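Local coordinates for protein glycoside hydrolase family 43 (Halothermothrix orenii, PDB 4QQS) that hydrolyses glycosidic bonds as a thermostable family-43 enzyme with alpha-L-arabinofuranosidase activity, built on a five-bladed beta-propeller, at residues 259-262 / 267-270; 198-203 / 290-295; 46-51 / 310-315; 19-24 / 81-86. One frame throughout, in Å; residues are numbered along the deposited sequence.

Contact 1: 259-262 / 267-270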
# COMPACT_ATOMS: atom_id res chain seq x y z
N VAL A 259 -5.22 -1.69 -5.17
CA VAL A 259 -6.32 -2.20 -5.98
C VAL A 259 -6.57 -1.22 -7.12
O VAL A 259 -6.55 -0.01 -6.90
CB VAL A 259 -7.61 -2.34 -5.15
CG1 VAL A 259 -8.75 -2.88 -6.01
CG2 VAL A 259 -7.39 -3.24 -3.95
N THR A 260 -6.79 -1.74 -8.32
CA THR A 260 -7.15 -0.91 -9.46
C THR A 260 -8.17 -1.69 -10.31
O THR A 260 -8.63 -2.76 -9.92
CB THR A 260 -5.89 -0.49 -10.23
OG1 THR A 260 -6.21 0.49 -11.22
CG2 THR A 260 -5.21 -1.67 -10.88
N VAL A 261 -8.55 -1.11 -11.44
CA VAL A 261 -9.55 -1.69 -12.31
C VAL A 261 -8.92 -1.97 -13.67
O VAL A 261 -7.94 -1.33 -14.05
CB VAL A 261 -10.77 -0.75 -12.43
CG1 VAL A 261 -10.42 0.50 -13.22
CG2 VAL A 261 -11.95 -1.45 -13.01
N SER A 262 -9.49 -2.93 -14.39
CA SER A 262 -9.00 -3.32 -15.71
C SER A 262 -9.20 -2.19 -16.73
O SER A 262 -9.92 -1.24 -16.47
CB SER A 262 -9.73 -4.57 -16.19
OG SER A 262 -11.12 -4.31 -16.32
N GLU A 267 -13.55 -5.03 -14.12
CA GLU A 267 -13.11 -5.97 -13.08
C GLU A 267 -11.95 -5.38 -12.29
O GLU A 267 -11.14 -4.62 -12.83
CB GLU A 267 -12.74 -7.33 -13.68
CG GLU A 267 -11.59 -7.27 -14.66
CD GLU A 267 -11.19 -8.60 -15.27
OE1 GLU A 267 -11.79 -9.65 -14.92
OE2 GLU A 267 -10.28 -8.59 -16.11
N LEU A 268 -11.87 -5.75 -11.02
CA LEU A 268 -10.82 -5.29 -10.13
C LEU A 268 -9.62 -6.23 -10.14
O LEU A 268 -9.75 -7.46 -10.27
CB LEU A 268 -11.35 -5.18 -8.70
CG LEU A 268 -12.47 -4.17 -8.45
CD1 LEU A 268 -12.89 -4.23 -6.98
CD2 LEU A 268 -12.06 -2.74 -8.84
N PHE A 269 -8.45 -5.63 -9.97
CA PHE A 269 -7.20 -6.35 -9.74
C PHE A 269 -6.56 -5.88 -8.45
O PHE A 269 -6.47 -4.67 -8.18
CB PHE A 269 -6.22 -6.14 -10.89
CG PHE A 269 -6.49 -7.04 -12.06
CD1 PHE A 269 -7.48 -6.73 -12.98
CD2 PHE A 269 -5.80 -8.23 -12.21
CE1 PHE A 269 -7.77 -7.59 -14.02
CE2 PHE A 269 -6.10 -9.09 -13.24
CZ PHE A 269 -7.08 -8.77 -14.15
N VAL A 270 -6.09 -6.85 -7.68
CA VAL A 270 -5.16 -6.59 -6.60
C VAL A 270 -3.75 -6.59 -7.18
O VAL A 270 -3.41 -7.43 -8.02
CB VAL A 270 -5.31 -7.64 -5.45
CG1 VAL A 270 -5.10 -9.08 -5.92
CG2 VAL A 270 -4.38 -7.32 -4.31
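The first beta hairpin of a propeller blade joins Val259, Thr260 and Val261 of strand 257-261 to Val270, Phe269 and Leu268 of strand 268-275 in antiparallel register. Thr260 and Phe269 form the hydrogen-bonded pair. Thr260 N reaches Phe269 O at 3.0 Å, and Phe269 N returns a bond to Thr260 O at 2.9 Å. The non-hydrogen-bonded pairs on either side, Val259 with Val270 and Val261 with Leu268, are drawn closer at their CA atoms. Past the end of the ladder, Ser262 N still donates to Glu267 O over 2.8 Å.

The side chains divide between the two faces of the sheet. With Val259 and Val261 on one face, the Leu268 methyl CD2 lies 4.3 Å from Val261 CB and 4.4 Å from Val259 CG1, a light apolar contact that Leu292 of the next strand extends. Thr260 and Phe269 occupy the other face, where Ser262 CB meets the edge of the Phe269 ring near its plane, 4.2 Å from CE1. The Glu267 carboxylate is held by a salt bridge to Arg291 and a hydrogen bond from Arg313 N. With OG set between the backbone N and the carbonyl carbon (chi1 62°), Ser262 reaches back to Glu267: Ser262 OG, bonded chiefly to Asp264 OD1, accepts a weak bond from Glu267 N at 3.4 Å and touches Glu267 CG at the same distance.

Contact 2: 198-203 / 290-295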
# COMPACT_ATOMS: atom_id res chain seq x y z
N PHE A 198 -5.19 -0.50 2.59
CA PHE A 198 -5.76 0.00 1.34
C PHE A 198 -7.27 -0.19 1.44
O PHE A 198 -7.71 -1.30 1.70
CB PHE A 198 -5.20 -0.74 0.11
CG PHE A 198 -5.55 -0.06 -1.19
CD1 PHE A 198 -6.82 -0.15 -1.71
CD2 PHE A 198 -4.62 0.75 -1.84
CE1 PHE A 198 -7.15 0.52 -2.88
CE2 PHE A 198 -4.97 1.40 -3.02
CZ PHE A 198 -6.22 1.29 -3.51
N VAL A 199 -8.04 0.87 1.23
CA VAL A 199 -9.49 0.83 1.45
C VAL A 199 -10.27 0.95 0.13
O VAL A 199 -10.00 1.82 -0.69
CB VAL A 199 -9.91 1.94 2.43
CG1 VAL A 199 -11.44 2.01 2.59
CG2 VAL A 199 -9.25 1.70 3.79
N ILE A 200 -11.25 0.06 -0.04
CA ILE A 200 -12.22 0.14 -1.13
C ILE A 200 -13.63 0.11 -0.54
O ILE A 200 -13.85 -0.37 0.56
CB ILE A 200 -12.01 -0.97 -2.20
CG1 ILE A 200 -12.18 -2.37 -1.59
CG2 ILE A 200 -10.65 -0.80 -2.86
CD1 ILE A 200 -12.00 -3.50 -2.59
N LYS A 201 -14.57 0.62 -1.31
CA LYS A 201 -15.97 0.67 -0.90
C LYS A 201 -16.78 -0.23 -1.82
O LYS A 201 -16.54 -0.28 -3.03
CB LYS A 201 -16.48 2.11 -0.96
CG LYS A 201 -17.82 2.34 -0.26
CD LYS A 201 -18.21 3.81 -0.30
CE LYS A 201 -19.43 4.12 0.55
NZ LYS A 201 -19.72 5.57 0.57
N HIS A 202 -17.73 -0.96 -1.26
CA HIS A 202 -18.56 -1.86 -2.03
C HIS A 202 -19.91 -1.99 -1.34
O HIS A 202 -19.98 -2.34 -0.17
CB HIS A 202 -17.89 -3.22 -2.15
CG HIS A 202 -18.64 -4.20 -3.00
ND1 HIS A 202 -19.40 -5.22 -2.47
CD2 HIS A 202 -18.77 -4.29 -4.34
CE1 HIS A 202 -19.96 -5.91 -3.45
NE2 HIS A 202 -19.58 -5.37 -4.60
N GLU A 203 -20.97 -1.67 -2.09
CA GLU A 203 -22.34 -1.82 -1.61
C GLU A 203 -22.53 -1.16 -0.24
O GLU A 203 -23.16 -1.72 0.67
CB GLU A 203 -22.77 -3.29 -1.61
CG GLU A 203 -22.86 -3.89 -3.02
CD GLU A 203 -23.33 -5.35 -3.06
OE1 GLU A 203 -23.70 -5.92 -2.01
OE2 GLU A 203 -23.34 -5.94 -4.17
N ASP A 290 -3.61 -9.94 -9.64
CA ASP A 290 -4.58 -11.01 -9.75
C ASP A 290 -5.98 -10.45 -9.55
O ASP A 290 -6.17 -9.36 -9.02
CB ASP A 290 -4.29 -12.16 -8.76
CG ASP A 290 -3.34 -13.23 -9.31
OD1 ASP A 290 -3.54 -13.68 -10.47
OD2 ASP A 290 -2.42 -13.65 -8.56
N ARG A 291 -6.98 -11.21 -9.99
CA ARG A 291 -8.36 -10.77 -9.93
C ARG A 291 -8.90 -10.76 -8.51
O ARG A 291 -8.68 -11.70 -7.75
CB ARG A 291 -9.23 -11.66 -10.83
CG ARG A 291 -8.98 -11.36 -12.30
CD ARG A 291 -9.79 -12.26 -13.26
NE ARG A 291 -9.77 -11.66 -14.59
CZ ARG A 291 -8.80 -11.80 -15.50
NH1 ARG A 291 -7.81 -12.65 -15.32
NH2 ARG A 291 -8.86 -11.09 -16.61
N LEU A 292 -9.60 -9.67 -8.20
CA LEU A 292 -10.20 -9.41 -6.90
C LEU A 292 -11.70 -9.24 -7.12
O LEU A 292 -12.11 -8.56 -8.06
CB LEU A 292 -9.62 -8.10 -6.36
CG LEU A 292 -10.05 -7.66 -4.98
CD1 LEU A 292 -9.42 -8.56 -3.93
CD2 LEU A 292 -9.65 -6.23 -4.73
N TYR A 293 -12.53 -9.85 -6.28
CA TYR A 293 -13.98 -9.79 -6.48
C TYR A 293 -14.70 -10.05 -5.17
O TYR A 293 -14.12 -10.58 -4.23
CB TYR A 293 -14.42 -10.79 -7.55
CG TYR A 293 -14.16 -12.24 -7.19
CD1 TYR A 293 -12.90 -12.80 -7.33
CD2 TYR A 293 -15.19 -13.07 -6.73
CE1 TYR A 293 -12.66 -14.13 -7.01
CE2 TYR A 293 -14.96 -14.40 -6.43
CZ TYR A 293 -13.69 -14.93 -6.56
OH TYR A 293 -13.43 -16.25 -6.25
N PHE A 294 -15.97 -9.69 -5.13
CA PHE A 294 -16.83 -9.96 -4.01
C PHE A 294 -17.81 -11.08 -4.36
O PHE A 294 -18.36 -11.13 -5.47
CB PHE A 294 -17.62 -8.71 -3.64
CG PHE A 294 -16.77 -7.58 -3.11
CD1 PHE A 294 -16.18 -6.65 -3.96
CD2 PHE A 294 -16.58 -7.43 -1.75
CE1 PHE A 294 -15.42 -5.60 -3.46
CE2 PHE A 294 -15.82 -6.37 -1.25
CZ PHE A 294 -15.24 -5.47 -2.10
N GLU A 295 -18.06 -11.96 -3.39
CA GLU A 295 -19.04 -13.03 -3.55
C GLU A 295 -19.64 -13.32 -2.18
O GLU A 295 -18.90 -13.56 -1.23
CB GLU A 295 -18.39 -14.29 -4.14
CG GLU A 295 -19.31 -15.48 -4.29
CD GLU A 295 -18.70 -16.61 -5.09
OE1 GLU A 295 -17.51 -16.92 -4.85
OE2 GLU A 295 -19.40 -17.17 -5.96
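His202 holds CG anti to its backbone N (chi1 -177°), while Phe294 holds CG anti to its carbonyl carbon (chi1 -66°); the side chains run past one another head to tail and lay their rings face to face. The result is an offset stack, centroids 3.7 Å apart and planes within 3° of parallel. Phe294 CD1 sits over the centre of the imidazole, 3.5 Å from His202 CD2. Each ring also covers the other's CB, giving reciprocal CH-pi contacts: His202 CB lies 3.8 Å from the Phe294 centroid, and Phe294 CB 4.1 Å from that of His202. Glu203 CG lies against the opposite face of the imidazole, toward the rim.

The strands behind these residues, 191-202 and 285-295, belong to separate sheets of the beta-propeller, and the contact spans the interface between two blades. The axes of the short strand segments come within 10.2 Å, and side chains fill the distance. Alongside the stack, Ile200 CD1 comes obliquely to the Phe294 ring, 3.8 Å from Phe294 CZ, and meets Leu292 CD2 at 4.2 Å. Tyr207, on the strand paired with 191-202, sets its ring edge-to-face with Phe294 and touches both Ile200 and His202.

Contact 3: 46-51 / 310-315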
# COMPACT_ATOMS: atom_id res chain seq x y z
N ASN A 46 -1.97 -1.58 -19.76
CA ASN A 46 -2.78 -2.79 -19.63
C ASN A 46 -2.57 -3.62 -18.36
O ASN A 46 -3.18 -4.68 -18.22
CB ASN A 46 -2.56 -3.69 -20.86
CG ASN A 46 -1.12 -4.12 -21.03
OD1 ASN A 46 -0.30 -3.93 -20.13
ND2 ASN A 46 -0.79 -4.68 -22.19
N LEU A 47 -1.74 -3.12 -17.45
CA LEU A 47 -1.36 -3.77 -16.17
C LEU A 47 -0.37 -4.92 -16.32
O LEU A 47 0.09 -5.47 -15.32
CB LEU A 47 -2.58 -4.23 -15.36
CG LEU A 47 -3.46 -3.12 -14.79
CD1 LEU A 47 -4.79 -3.70 -14.31
CD2 LEU A 47 -2.76 -2.41 -13.66
N VAL A 48 -0.01 -5.24 -17.57
CA VAL A 48 0.83 -6.40 -17.86
C VAL A 48 2.23 -5.99 -18.32
O VAL A 48 3.24 -6.50 -17.81
CB VAL A 48 0.17 -7.29 -18.91
CG1 VAL A 48 1.03 -8.50 -19.22
CG2 VAL A 48 -1.21 -7.74 -18.43
N ASP A 49 2.28 -5.08 -19.28
CA ASP A 49 3.54 -4.60 -19.84
C ASP A 49 3.90 -3.29 -19.16
O ASP A 49 3.10 -2.36 -19.17
CB ASP A 49 3.39 -4.39 -21.35
CG ASP A 49 2.86 -5.62 -22.05
OD1 ASP A 49 3.44 -6.71 -21.84
OD2 ASP A 49 1.86 -5.51 -22.79
N TRP A 50 5.09 -3.24 -18.56
CA TRP A 50 5.50 -2.10 -17.74
C TRP A 50 6.81 -1.51 -18.22
O TRP A 50 7.74 -2.25 -18.59
CB TRP A 50 5.68 -2.52 -16.28
CG TRP A 50 4.39 -2.89 -15.64
CD1 TRP A 50 3.85 -4.14 -15.55
CD2 TRP A 50 3.44 -2.00 -15.02
NE1 TRP A 50 2.64 -4.08 -14.91
CE2 TRP A 50 2.36 -2.78 -14.58
CE3 TRP A 50 3.40 -0.61 -14.81
CZ2 TRP A 50 1.27 -2.23 -13.92
CZ3 TRP A 50 2.31 -0.07 -14.18
CH2 TRP A 50 1.25 -0.87 -13.74
N GLU A 51 6.88 -0.18 -18.21
CA GLU A 51 8.09 0.53 -18.61
C GLU A 51 8.51 1.49 -17.49
O GLU A 51 7.71 2.28 -16.99
CB GLU A 51 7.92 1.22 -19.96
CG GLU A 51 6.86 2.27 -20.00
CD GLU A 51 6.72 2.92 -21.36
OE1 GLU A 51 7.68 2.91 -22.17
OE2 GLU A 51 5.63 3.45 -21.63
N PRO A 310 -6.08 -15.01 -18.21
CA PRO A 310 -6.66 -14.05 -19.16
C PRO A 310 -6.24 -12.63 -18.83
O PRO A 310 -6.23 -12.22 -17.67
CB PRO A 310 -8.17 -14.24 -18.98
CG PRO A 310 -8.31 -15.63 -18.48
CD PRO A 310 -7.12 -15.84 -17.59
N GLY A 311 -5.87 -11.87 -19.86
CA GLY A 311 -5.43 -10.51 -19.66
C GLY A 311 -6.50 -9.65 -19.00
O GLY A 311 -7.68 -9.93 -19.14
N PRO A 312 -6.09 -8.62 -18.25
CA PRO A 312 -7.08 -7.70 -17.68
C PRO A 312 -8.04 -7.21 -18.77
O PRO A 312 -7.60 -6.82 -19.84
CB PRO A 312 -6.22 -6.57 -17.12
CG PRO A 312 -4.94 -7.25 -16.75
CD PRO A 312 -4.72 -8.25 -17.85
N ARG A 313 -9.34 -7.28 -18.50
CA ARG A 313 -10.34 -7.05 -19.54
C ARG A 313 -10.21 -5.67 -20.15
O ARG A 313 -10.09 -4.66 -19.46
CB ARG A 313 -11.76 -7.29 -19.01
CG ARG A 313 -12.11 -8.78 -18.84
CD ARG A 313 -13.43 -9.00 -18.09
NE ARG A 313 -14.40 -8.07 -18.63
CZ ARG A 313 -15.13 -8.25 -19.71
NH1 ARG A 313 -15.17 -9.42 -20.33
NH2 ARG A 313 -15.86 -7.24 -20.14
N SER A 314 -10.30 -5.67 -21.48
CA SER A 314 -10.13 -4.48 -22.29
C SER A 314 -11.08 -4.53 -23.46
O SER A 314 -11.50 -5.61 -23.91
CB SER A 314 -8.70 -4.39 -22.82
OG SER A 314 -8.43 -5.40 -23.78
N ASN A 315 -11.43 -3.36 -23.98
CA ASN A 315 -12.25 -3.28 -25.18
C ASN A 315 -11.40 -3.48 -26.42
O ASN A 315 -10.17 -3.50 -26.34
CB ASN A 315 -12.98 -1.94 -25.22
CG ASN A 315 -14.10 -1.86 -24.21
OD1 ASN A 315 -14.90 -2.79 -24.09
ND2 ASN A 315 -14.16 -0.77 -23.47
OXT ASN A 315 -11.92 -3.65 -27.53
O HOH W 1 -5.09 -5.85 -20.45
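Pro312 is the part of the C-terminal tail that packs tightly against the loop 46-51, and its ring carries nearly the whole contact. Pro312 CD lies 3.6 Å from Val48 CG2, and Pro312 CG touches Leu47 CB more distantly at 4.1 Å. Pro312 CG is also 3.4 Å from the carbonyl oxygen Asn46 O. Val48 turns CG2 toward the proline by placing it anti to its own carbonyl carbon, with CG1 anti to the backbone N (chi1 180°). Ile289 of strand 285-295 touches both Leu47 and Pro312.

The looser side is polar and watery. Here a single water donates to both Asn46 O and Pro312 O, the latter at 2.8 Å, linking the two backbones indirectly. Beyond Pro312 the tail is exposed, and Arg313 makes a salt bridge with Asp264.

Asn46 ties the loop to itself. Its OD1 accepts from two backbone donors, Val48 N from above the carbonyl plane and Asp49 N tilted 16° from it, each at 2.9 Å. Asn46 ND2 gives a nearly straight bond of 2.8 Å to Asp49 OD2, which it meets from above the carboxylate plane. The two bonds accepted by Asn46 OD1, from Val48 N and Asp49 N, make an Asx turn and an Asx motif, in the connection between blade strands 38-44 and 51-58.

Contact 4: 19-24 / 81-86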
# COMPACT_ATOMS: atom_id res chain seq x y z
N TYR A 19 2.04 0.38 -5.60
CA TYR A 19 0.82 1.16 -5.62
C TYR A 19 0.52 1.55 -7.05
O TYR A 19 1.34 2.21 -7.67
CB TYR A 19 0.97 2.41 -4.75
CG TYR A 19 -0.31 3.21 -4.74
CD1 TYR A 19 -0.59 4.08 -5.77
CD2 TYR A 19 -1.24 3.07 -3.74
CE1 TYR A 19 -1.74 4.81 -5.81
CE2 TYR A 19 -2.42 3.82 -3.76
CZ TYR A 19 -2.65 4.68 -4.81
OH TYR A 19 -3.79 5.45 -4.89
N VAL A 20 -0.66 1.19 -7.57
CA VAL A 20 -1.05 1.55 -8.92
C VAL A 20 -2.20 2.52 -8.91
O VAL A 20 -3.22 2.28 -8.26
CB VAL A 20 -1.40 0.33 -9.77
CG1 VAL A 20 -1.97 0.74 -11.12
CG2 VAL A 20 -0.18 -0.55 -9.94
N LEU A 21 -2.03 3.60 -9.66
CA LEU A 21 -3.11 4.53 -9.97
C LEU A 21 -3.42 4.48 -11.45
O LEU A 21 -2.54 4.56 -12.30
CB LEU A 21 -2.72 5.96 -9.59
CG LEU A 21 -3.84 6.98 -9.81
CD1 LEU A 21 -5.09 6.68 -8.96
CD2 LEU A 21 -3.33 8.38 -9.53
N LYS A 22 -4.70 4.33 -11.76
CA LYS A 22 -5.19 4.47 -13.14
C LYS A 22 -5.63 5.91 -13.37
O LYS A 22 -6.39 6.45 -12.58
CB LYS A 22 -6.36 3.52 -13.39
CG LYS A 22 -6.78 3.48 -14.85
CD LYS A 22 -7.95 2.58 -15.10
CE LYS A 22 -8.29 2.54 -16.57
NZ LYS A 22 -9.48 1.70 -16.86
N HIS A 23 -5.12 6.52 -14.44
CA HIS A 23 -5.50 7.88 -14.80
C HIS A 23 -5.50 8.02 -16.31
O HIS A 23 -4.49 7.74 -16.96
CB HIS A 23 -4.55 8.92 -14.19
CG HIS A 23 -5.08 10.32 -14.28
ND1 HIS A 23 -4.61 11.26 -15.17
CD2 HIS A 23 -6.09 10.92 -13.59
CE1 HIS A 23 -5.28 12.38 -15.01
NE2 HIS A 23 -6.19 12.20 -14.07
N GLU A 24 -6.62 8.47 -16.88
CA GLU A 24 -6.74 8.74 -18.32
C GLU A 24 -6.19 7.59 -19.16
O GLU A 24 -5.37 7.77 -20.05
CB GLU A 24 -6.11 10.10 -18.67
CG GLU A 24 -6.86 11.25 -17.98
CD GLU A 24 -6.43 12.64 -18.40
OE1 GLU A 24 -5.31 12.80 -18.91
OE2 GLU A 24 -7.23 13.58 -18.18
N ASN A 81 -7.94 17.97 -8.98
CA ASN A 81 -7.34 18.17 -10.29
C ASN A 81 -5.82 18.18 -10.28
O ASN A 81 -5.20 18.77 -11.16
CB ASN A 81 -7.88 19.44 -10.95
CG ASN A 81 -7.87 19.36 -12.46
OD1 ASN A 81 -8.02 18.27 -13.03
ND2 ASN A 81 -7.68 20.50 -13.11
N LYS A 82 -5.21 17.51 -9.30
CA LYS A 82 -3.77 17.27 -9.35
C LYS A 82 -3.44 15.98 -8.63
O LYS A 82 -4.32 15.31 -8.11
CB LYS A 82 -2.95 18.44 -8.82
CG LYS A 82 -2.97 18.68 -7.34
CD LYS A 82 -2.07 19.89 -7.05
CE LYS A 82 -1.85 20.13 -5.57
NZ LYS A 82 -0.89 21.24 -5.34
N PHE A 83 -2.15 15.62 -8.65
CA PHE A 83 -1.69 14.38 -8.04
C PHE A 83 -1.04 14.67 -6.71
O PHE A 83 -0.20 15.55 -6.60
CB PHE A 83 -0.73 13.64 -8.97
CG PHE A 83 -1.35 13.31 -10.29
CD1 PHE A 83 -1.35 14.23 -11.33
CD2 PHE A 83 -2.00 12.11 -10.48
CE1 PHE A 83 -1.96 13.94 -12.53
CE2 PHE A 83 -2.61 11.82 -11.69
CZ PHE A 83 -2.58 12.73 -12.71
N TYR A 84 -1.44 13.92 -5.69
CA TYR A 84 -0.86 14.00 -4.36
C TYR A 84 -0.21 12.67 -4.02
O TYR A 84 -0.83 11.63 -4.16
CB TYR A 84 -1.90 14.32 -3.30
CG TYR A 84 -2.44 15.73 -3.35
CD1 TYR A 84 -3.49 16.06 -4.17
CD2 TYR A 84 -1.90 16.72 -2.55
CE1 TYR A 84 -4.00 17.33 -4.21
CE2 TYR A 84 -2.39 18.01 -2.58
CZ TYR A 84 -3.45 18.31 -3.41
OH TYR A 84 -3.98 19.58 -3.46
N MET A 85 1.03 12.74 -3.56
CA MET A 85 1.78 11.57 -3.13
C MET A 85 2.02 11.64 -1.63
O MET A 85 2.52 12.64 -1.12
CB MET A 85 3.13 11.50 -3.83
CG MET A 85 3.95 10.26 -3.43
SD MET A 85 5.59 10.19 -4.17
CE MET A 85 5.21 9.82 -5.87
N THR A 86 1.68 10.57 -0.92
CA THR A 86 2.15 10.37 0.43
C THR A 86 3.29 9.37 0.40
O THR A 86 3.37 8.51 -0.49
CB THR A 86 1.04 9.84 1.36
OG1 THR A 86 0.42 8.70 0.77
CG2 THR A 86 -0.01 10.91 1.63
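The aromatic interaction, His23 with Phe83, is edge-to-face: the phenyl ring turns its edge to one face of the imidazole, with the planes at 78° and the centroids 4.8 Å apart. Phe83 CZ leads, standing over that face toward its rim, 3.5 Å from His23 ND1 and 3.6 Å from His23 CE1. Phe83 CE2 follows at 3.9 Å from His23 CG. On the other face of the imidazole lies Glu24 CG, from the next residue along the chain.

His23 ends strand 16-23, the first strand, at one edge, of a four-stranded antiparallel blade, whereas Phe83 lies near the start of strand 82-90 in the following blade of the propeller. Contact is therefore made by side chains reaching across between blades, the nearest CA atoms, those of His23 and Phe83, being 10.1 Å apart. His23 has CG anti to the backbone N (chi1 -167°), which extends the imidazole from its strand toward the phenyl. Phe78, on the strand paired with 82-90, brings its ring against both aromatics at about 50°.

The apolar interaction is smaller. Leu21, two residues before His23 and facing the same way, brings its methyl CD2 to the phenyl edge near the ring plane, 4.1 Å from both Phe83 CD2 and Phe83 CE2.

How the contacts relate
From the N terminus, contact 4 closes the first loop, joining strand 16-23 to strand 82-90 of the next blade. Contact 3 opens at 46-51, inside that loop, and closes only at the C-terminal tail, so contacts 3 and 4 cross. Contact 2 is nested within contact 3 and brings strand 191-202 to the last blade; contact 1, a local hairpin of that blade, is nested within contact 2. The pieces also meet directly. Val270 N of contact 1 bonds Asp290 O of contact 2, whose Arg291 reaches the carbonyls of Pro310 and Gly311 in contact 3. Lys22 NZ of contact 4 bonds Ser262 O, tying the first blade to the last.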